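Local coordinates for SMI1/KNR4 family protein (Pseudomonas syringae pv. tomato, PDB 2PAG) that is of unknown function but binds calcium and belongs to the SMI1/KNR4 family of the SUKH clan, at residues L8-L19 and T48-S56. Residues are numbered along the deposited sequence; the frame is centred on the assembly and turned at random.
Sequences LREANEPVPVPL and TVSDVVYGS
Val53 O takes the N-H of Glu13 at 2.8 Å, and the CA of Asn12 adds a CA-H...O contact to the same oxygen. Here, in this SUKH-family fold, the chain leaving helix 2-11 runs against the chain that leaves helix 40-49 through a type I beta turn, Val49 to Val52. Asn12 supplies the return bond: it holds CG opposite its main-chain nitrogen (chi1 179°), and this carries OD1 across to receive Val53 N at 2.9 Å, in the carbonyl plane and nearly straight. Asparagine suits this place because its short amide can mimic a peptide carbonyl, and Val53 is thus held by both its N-H and its C=O.

Arg9 bends at chi2 and chi3, which brings its guanidinium to Thr48 O and to Asp51. NH1 donates to Thr48 O at 2.9 Å and also forms a salt bridge with Asp51 OD1, the carboxylate plane lying 36° from that of the guanidinium; a long, bent arginine can serve a carbonyl and a carboxylate at once. Its aliphatic CD meanwhile rests near Val52 CG2. Leu8 CD1 packs on Val49, and Trp132 of helix 124-132 touches both Leu8 and Val52. Ala11 brings its small methyl CB to 3.7 Å from Tyr54 CD1, while its carbonyl O lies at the edge of that ring.

Farther along, Val53 spreads its two methyls as beta-branching allows: CG1 meets Val15 CG1 tip to tip, and CG2 meets Leu19 CD1 at 3.8 Å. Beside this apolar patch a water bridges the backbones, accepting from Leu19 N and donating to Asp51 O at 2.7 Å.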
loop_
_atom_site.group_PDB
_atom_site.type_symbol
_atom_site.label_atom_id
_atom_site.label_comp_id
_atom_site.label_asym_id
_atom_site.label_seq_id
_atom_site.Cartn_x
_atom_site.Cartn_y
_atom_site.Cartn_z
ATOM N N LEU A 8 -1.488 -4.365 -13.909
ATOM C CA LEU A 8 -0.752 -4.920 -12.781
ATOM C C LEU A 8 -0.848 -6.440 -12.719
ATOM O O LEU A 8 0.164 -7.129 -12.563
ATOM C CB LEU A 8 -1.259 -4.323 -11.466
ATOM C CG LEU A 8 -0.694 -2.966 -11.055
ATOM C CD1 LEU A 8 -1.469 -2.449 -9.854
ATOM C CD2 LEU A 8 0.792 -3.102 -10.730
ATOM N N ARG A 9 -2.065 -6.961 -12.853
ATOM C CA ARG A 9 -2.288 -8.399 -12.787
ATOM C C ARG A 9 -1.490 -9.153 -13.841
ATOM O O ARG A 9 -0.887 -10.184 -13.551
ATOM C CB ARG A 9 -3.773 -8.717 -12.969
ATOM C CG ARG A 9 -4.704 -8.001 -12.006
ATOM C CD ARG A 9 -4.500 -8.451 -10.587
ATOM N NE ARG A 9 -4.535 -9.905 -10.452
ATOM C CZ ARG A 9 -4.651 -10.534 -9.286
ATOM N NH1 ARG A 9 -4.754 -9.832 -8.165
ATOM N NH2 ARG A 9 -4.639 -11.860 -9.235
ATOM N N GLU A 10 -1.487 -8.639 -15.064
ATOM C CA GLU A 10 -0.775 -9.294 -16.151
ATOM C C GLU A 10 0.742 -9.101 -16.085
ATOM O O GLU A 10 1.497 -9.847 -16.718
ATOM C CB GLU A 10 -1.348 -8.814 -17.492
ATOM C CG GLU A 10 -2.784 -9.290 -17.696
ATOM C CD GLU A 10 -3.386 -8.922 -19.046
ATOM O OE1 GLU A 10 -2.659 -8.421 -19.929
ATOM O OE2 GLU A 10 -4.606 -9.149 -19.213
ATOM N N ALA A 11 1.192 -8.122 -15.305
ATOM C CA ALA A 11 2.623 -7.873 -15.172
ATOM C C ALA A 11 3.188 -8.613 -13.967
ATOM O O ALA A 11 4.404 -8.605 -13.740
ATOM C CB ALA A 11 2.889 -6.379 -15.032
ATOM N N ASN A 12 2.303 -9.253 -13.202
ATOM C CA ASN A 12 2.705 -9.987 -12.003
ATOM C C ASN A 12 3.869 -10.931 -12.253
ATOM O O ASN A 12 3.834 -11.750 -13.176
ATOM C CB ASN A 12 1.540 -10.797 -11.433
ATOM C CG ASN A 12 1.944 -11.593 -10.206
ATOM O OD1 ASN A 12 2.282 -11.020 -9.172
ATOM N ND2 ASN A 12 1.929 -12.920 -10.321
ATOM N N GLU A 13 4.889 -10.829 -11.408
ATOM C CA GLU A 13 6.078 -11.660 -11.544
ATOM C C GLU A 13 6.024 -12.905 -10.667
ATOM O O GLU A 13 5.689 -12.840 -9.481
ATOM C CB GLU A 13 7.315 -10.836 -11.192
ATOM C CG GLU A 13 7.400 -9.506 -11.919
ATOM C CD GLU A 13 8.537 -8.642 -11.409
ATOM O OE1 GLU A 13 9.030 -8.911 -10.292
ATOM O OE2 GLU A 13 8.929 -7.690 -12.112
ATOM N N PRO A 14 6.366 -14.066 -11.238
ATOM C CA PRO A 14 6.335 -15.293 -10.445
ATOM C C PRO A 14 7.344 -15.282 -9.304
ATOM O O PRO A 14 8.450 -14.748 -9.440
ATOM C CB PRO A 14 6.634 -16.380 -11.479
ATOM C CG PRO A 14 7.476 -15.669 -12.490
ATOM C CD PRO A 14 6.766 -14.345 -12.628
ATOM N N VAL A 15 6.938 -15.855 -8.175
ATOM C CA VAL A 15 7.786 -15.963 -6.991
ATOM C C VAL A 15 7.584 -17.365 -6.422
ATOM O O VAL A 15 6.618 -18.045 -6.774
ATOM C CB VAL A 15 7.423 -14.906 -5.913
ATOM C CG1 VAL A 15 7.809 -13.515 -6.399
ATOM C CG2 VAL A 15 5.943 -14.969 -5.585
ATOM N N PRO A 16 8.493 -17.824 -5.546
ATOM C CA PRO A 16 8.382 -19.162 -4.952
ATOM C C PRO A 16 7.041 -19.411 -4.271
ATOM O O PRO A 16 6.369 -20.406 -4.550
ATOM C CB PRO A 16 9.546 -19.196 -3.964
ATOM C CG PRO A 16 10.563 -18.321 -4.628
ATOM C CD PRO A 16 9.714 -17.148 -5.070
ATOM N N VAL A 17 6.664 -18.506 -3.374
ATOM C CA VAL A 17 5.406 -18.614 -2.654
ATOM C C VAL A 17 4.533 -17.434 -3.057
ATOM O O VAL A 17 4.766 -16.308 -2.627
ATOM C CB VAL A 17 5.618 -18.573 -1.127
ATOM C CG1 VAL A 17 4.286 -18.724 -0.416
ATOM C CG2 VAL A 17 6.573 -19.675 -0.702
ATOM N N PRO A 18 3.530 -17.678 -3.910
ATOM C CA PRO A 18 2.630 -16.615 -4.361
ATOM C C PRO A 18 1.961 -15.884 -3.201
ATOM O O PRO A 18 1.634 -16.484 -2.171
ATOM C CB PRO A 18 1.620 -17.371 -5.224
ATOM C CG PRO A 18 2.454 -18.474 -5.804
ATOM C CD PRO A 18 3.225 -18.945 -4.595
ATOM N N LEU A 19 1.765 -14.582 -3.369
ATOM C CA LEU A 19 1.110 -13.784 -2.344
ATOM C C LEU A 19 -0.394 -14.036 -2.419
ATOM O O LEU A 19 -0.926 -14.353 -3.489
ATOM C CB LEU A 19 1.382 -12.301 -2.577
ATOM C CG LEU A 19 2.832 -11.837 -2.610
ATOM C CD1 LEU A 19 2.856 -10.326 -2.811
ATOM C CD2 LEU A 19 3.529 -12.205 -1.313
ATOM N N THR A 48 -7.850 -5.912 -4.646
ATOM C CA THR A 48 -7.703 -6.280 -6.050
ATOM C C THR A 48 -6.301 -6.552 -6.583
ATOM O O THR A 48 -6.145 -7.324 -7.530
ATOM C CB THR A 48 -8.330 -5.203 -6.951
ATOM O OG1 THR A 48 -7.626 -3.964 -6.791
ATOM C CG2 THR A 48 -9.767 -4.991 -6.572
ATOM N N VAL A 49 -5.282 -5.928 -6.000
ATOM C CA VAL A 49 -3.927 -6.131 -6.506
ATOM C C VAL A 49 -2.812 -6.338 -5.479
ATOM O O VAL A 49 -1.643 -6.386 -5.856
ATOM C CB VAL A 49 -3.514 -4.961 -7.441
ATOM C CG1 VAL A 49 -4.474 -4.874 -8.617
ATOM C CG2 VAL A 49 -3.513 -3.642 -6.689
ATOM N N SER A 50 -3.152 -6.489 -4.197
ATOM C CA SER A 50 -2.099 -6.657 -3.195
ATOM C C SER A 50 -1.393 -8.014 -3.232
ATOM O O SER A 50 -0.521 -8.286 -2.399
ATOM C CB SER A 50 -2.611 -6.348 -1.773
ATOM O OG SER A 50 -3.558 -7.284 -1.289
ATOM N N ASP A 51 -1.762 -8.864 -4.190
ATOM C CA ASP A 51 -1.092 -10.156 -4.338
ATOM C C ASP A 51 -0.097 -10.058 -5.493
ATOM O O ASP A 51 0.555 -11.039 -5.862
ATOM C CB ASP A 51 -2.111 -11.271 -4.608
ATOM C CG ASP A 51 -2.871 -11.074 -5.906
ATOM O OD1 ASP A 51 -3.117 -9.912 -6.286
ATOM O OD2 ASP A 51 -3.245 -12.090 -6.542
ATOM N N VAL A 52 0.032 -8.859 -6.049
ATOM C CA VAL A 52 0.929 -8.619 -7.171
ATOM C C VAL A 52 2.376 -8.296 -6.793
ATOM O O VAL A 52 2.655 -7.560 -5.828
ATOM C CB VAL A 52 0.378 -7.479 -8.077
ATOM C CG1 VAL A 52 1.390 -7.120 -9.154
ATOM C CG2 VAL A 52 -0.934 -7.921 -8.715
ATOM N N VAL A 53 3.291 -8.882 -7.560
ATOM C CA VAL A 53 4.722 -8.676 -7.393
ATOM C C VAL A 53 5.193 -8.024 -8.689
ATOM O O VAL A 53 4.991 -8.582 -9.773
ATOM C CB VAL A 53 5.449 -10.023 -7.193
ATOM C CG1 VAL A 53 6.940 -9.793 -7.038
ATOM C CG2 VAL A 53 4.880 -10.742 -5.976
ATOM N N TYR A 54 5.790 -6.837 -8.588
ATOM C CA TYR A 54 6.270 -6.131 -9.773
ATOM C C TYR A 54 7.278 -5.018 -9.498
ATOM O O TYR A 54 7.170 -4.288 -8.509
ATOM C CB TYR A 54 5.108 -5.501 -10.545
ATOM C CG TYR A 54 5.585 -4.737 -11.762
ATOM C CD1 TYR A 54 5.850 -5.399 -12.959
ATOM C CD2 TYR A 54 5.853 -3.371 -11.690
ATOM C CE1 TYR A 54 6.376 -4.722 -14.053
ATOM C CE2 TYR A 54 6.382 -2.684 -12.779
ATOM C CZ TYR A 54 6.642 -3.367 -13.956
ATOM O OH TYR A 54 7.174 -2.700 -15.035
ATOM N N GLY A 55 8.244 -4.892 -10.401
ATOM C CA GLY A 55 9.237 -3.839 -10.304
ATOM C C GLY A 55 10.145 -3.818 -9.095
ATOM O O GLY A 55 10.504 -4.864 -8.550
ATOM N N SER A 56 10.511 -2.607 -8.680
ATOM C CA SER A 56 11.414 -2.404 -7.550
ATOM C C SER A 56 10.729 -1.924 -6.275
ATOM O O SER A 56 11.401 -1.481 -5.342
ATOM C CB SER A 56 12.505 -1.397 -7.928
ATOM O OG SER A 56 11.946 -0.124 -8.217
HETATM O O HOH W 1 10.361 -7.460 -8.905
HETATM O O HOH W 2 1.963 -13.384 -6.052
#